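Local coordinates for UPF0255 protein VV1_0328 (Vibrio vulnificus, PDB 3MVE), which probably hydrolyses carboxylic esters to an alcohol and a carboxylate, as a member of the FrsA family with an alpha/beta-hydrolase fold, at residues Phe271-Asn276 with Gly296-Asp301. Sequence-based numbering, arbitrary orientation.
Sequences FRFGGN and GAPIHD. With EDO (1,2-ethanediol), chain D.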
loop_
_atom_site.group_PDB
_atom_site.type_symbol
_atom_site.label_atom_id
_atom_site.label_comp_id
_atom_site.label_asym_id
_atom_site.label_seq_id
_atom_site.Cartn_x
_atom_site.Cartn_y
_atom_site.Cartn_z
ATOM N N PHE A 271 -0.195 -2.184 -25.815
ATOM C CA PHE A 271 0.693 -3.322 -25.637
ATOM C C PHE A 271 -0.139 -4.552 -25.269
ATOM O O PHE A 271 -1.020 -4.495 -24.391
ATOM C CB PHE A 271 1.695 -3.039 -24.515
ATOM C CG PHE A 271 2.698 -1.959 -24.843
ATOM C CD1 PHE A 271 3.811 -2.242 -25.628
ATOM C CD2 PHE A 271 2.523 -0.658 -24.371
ATOM C CE1 PHE A 271 4.740 -1.250 -25.946
ATOM C CE2 PHE A 271 3.446 0.345 -24.678
ATOM C CZ PHE A 271 4.562 0.050 -25.470
ATOM N N ARG A 272 0.148 -5.666 -25.928
ATOM C CA ARG A 272 -0.565 -6.912 -25.662
ATOM C C ARG A 272 -2.079 -6.712 -25.723
ATOM O O ARG A 272 -2.581 -6.122 -26.680
ATOM C CB ARG A 272 -0.138 -7.465 -24.302
ATOM C CG ARG A 272 1.363 -7.613 -24.188
ATOM C CD ARG A 272 1.725 -8.886 -23.463
ATOM N NE ARG A 272 0.964 -10.018 -23.976
ATOM C CZ ARG A 272 1.091 -11.261 -23.530
ATOM N NH1 ARG A 272 1.956 -11.539 -22.563
ATOM N NH2 ARG A 272 0.343 -12.225 -24.047
ATOM N N PHE A 273 -2.818 -7.187 -24.720
ATOM C CA PHE A 273 -4.261 -7.021 -24.772
ATOM C C PHE A 273 -4.604 -5.535 -24.872
ATOM O O PHE A 273 -5.632 -5.160 -25.434
ATOM C CB PHE A 273 -4.958 -7.658 -23.565
ATOM C CG PHE A 273 -6.446 -7.808 -23.752
ATOM C CD1 PHE A 273 -6.954 -8.521 -24.838
ATOM C CD2 PHE A 273 -7.343 -7.200 -22.877
ATOM C CE1 PHE A 273 -8.328 -8.622 -25.052
ATOM C CE2 PHE A 273 -8.724 -7.297 -23.082
ATOM C CZ PHE A 273 -9.214 -8.010 -24.175
ATOM N N GLY A 274 -3.733 -4.690 -24.335
ATOM C CA GLY A 274 -3.961 -3.263 -24.434
ATOM C C GLY A 274 -4.124 -2.892 -25.903
ATOM O O GLY A 274 -4.935 -2.028 -26.238
ATOM N N GLY A 275 -3.351 -3.544 -26.773
ATOM C CA GLY A 275 -3.428 -3.288 -28.204
ATOM C C GLY A 275 -4.799 -3.635 -28.768
ATOM O O GLY A 275 -5.304 -2.963 -29.675
ATOM N N ASN A 276 -5.403 -4.686 -28.218
ATOM C CA ASN A 276 -6.730 -5.144 -28.627
ATOM C C ASN A 276 -7.722 -4.017 -28.352
ATOM O O ASN A 276 -8.605 -3.730 -29.165
ATOM C CB ASN A 276 -7.108 -6.395 -27.825
ATOM C CG ASN A 276 -8.425 -7.015 -28.269
ATOM O OD1 ASN A 276 -8.458 -8.166 -28.708
ATOM N ND2 ASN A 276 -9.517 -6.261 -28.149
ATOM N N GLY A 296 2.458 -6.798 -29.988
ATOM C CA GLY A 296 2.132 -8.065 -29.359
ATOM C C GLY A 296 0.696 -8.211 -28.905
ATOM O O GLY A 296 0.407 -8.870 -27.901
ATOM N N ALA A 297 -0.215 -7.627 -29.667
ATOM C CA ALA A 297 -1.626 -7.679 -29.327
ATOM C C ALA A 297 -2.330 -8.928 -29.842
ATOM O O ALA A 297 -2.158 -9.311 -31.003
ATOM C CB ALA A 297 -2.329 -6.436 -29.869
ATOM N N PRO A 298 -3.100 -9.605 -28.967
ATOM C CA PRO A 298 -3.847 -10.809 -29.344
ATOM C C PRO A 298 -5.130 -10.268 -29.974
ATOM O O PRO A 298 -6.037 -9.797 -29.275
ATOM C CB PRO A 298 -4.101 -11.494 -28.003
ATOM C CG PRO A 298 -4.270 -10.315 -27.072
ATOM C CD PRO A 298 -3.129 -9.413 -27.504
ATOM N N ILE A 299 -5.186 -10.318 -31.299
ATOM C CA ILE A 299 -6.321 -9.798 -32.046
ATOM C C ILE A 299 -7.392 -10.826 -32.349
ATOM O O ILE A 299 -8.586 -10.546 -32.195
ATOM C CB ILE A 299 -5.847 -9.172 -33.385
ATOM C CG1 ILE A 299 -4.892 -8.015 -33.099
ATOM C CG2 ILE A 299 -7.043 -8.694 -34.204
ATOM C CD1 ILE A 299 -5.474 -6.947 -32.202
ATOM N N HIS A 300 -6.974 -12.020 -32.764
ATOM C CA HIS A 300 -7.937 -13.047 -33.121
ATOM C C HIS A 300 -7.504 -14.498 -32.955
ATOM O O HIS A 300 -8.210 -15.296 -32.337
ATOM C CB HIS A 300 -8.363 -12.832 -34.577
ATOM C CG HIS A 300 -9.232 -13.916 -35.117
ATOM N ND1 HIS A 300 -10.552 -14.065 -34.745
ATOM C CD2 HIS A 300 -8.971 -14.916 -35.992
ATOM C CE1 HIS A 300 -11.067 -15.108 -35.369
ATOM N NE2 HIS A 300 -10.128 -15.643 -36.134
ATOM N N ASP A 301 -6.353 -14.846 -33.513
ATOM C CA ASP A 301 -5.898 -16.227 -33.460
ATOM C C ASP A 301 -6.111 -16.956 -32.138
ATOM O O ASP A 301 -6.891 -17.902 -32.070
ATOM C CB ASP A 301 -4.425 -16.337 -33.858
ATOM C CG ASP A 301 -4.058 -17.743 -34.333
ATOM O OD1 ASP A 301 -4.637 -18.200 -35.342
ATOM O OD2 ASP A 301 -3.201 -18.397 -33.706
HETATM C C1 EDO D . -1.894 -9.815 -22.009
HETATM O O1 EDO D . -2.348 -8.463 -21.973
HETATM C C2 EDO D . -3.010 -10.728 -22.522
HETATM O O2 EDO D . -2.565 -11.404 -23.705
#
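Arg272 and Gly296 meet just past the ends of strands 266-271 and 291-295: Arg272 CA directs its hydrogen almost straight at Gly296 O, 3.1 Å from carbon to oxygen with 174° at the hydrogen. The Arg272 side chain then leads away from the 296-301 loop. Its CB lies 3.4 Å from O1 of a bound 1,2-ethanediol, probably a crystallisation additive. CG sits beside the backbone N (chi1 -54°) and keeps a looser 4.0 Å contact with Gly296 O. A bend at chi2 carries CD past the diol and a second at chi3 brings NE to 3.5 Å from its C1, which lies over the rim of one guanidinium face. At the tip, NH2 approaches the diol O2 to 3.0 Å.

On the backbone side of Arg272, the methyl of Ala297 fits against the first turn of helix 273-284, with its CB 3.7 Å from Gly275 CA; the same methyl also lies close to Arg272 O. Pro298 lays CD against the Arg272 carbonyl carbon and puts CG in the plane of the Phe273 ring, at its edge, 3.9 Å from CD1. Tyr244 and Trp341 also meet that ring. Farther along, Ile299 CD1 packs on the Asn276 backbone, while Ile299 N is hydrogen-bonded to the Asp373 carboxylate.

Arg272, with phi at 52°, occupies the sharp strand-turn-helix corner corresponding to the nucleophile elbow of alpha/beta-hydrolases, where an arginine stands at the place of the usual nucleophile, serine in most esterases. The next residue's amide, Phe273 N, hydrogen-bonds the diol O1 at 3.1 Å, and Leu202 N, from the loop following strand 193-199, also bonds the diol. Two such amides are consistent with an oxyanion hole, at the carboxyl edge of the central sheet.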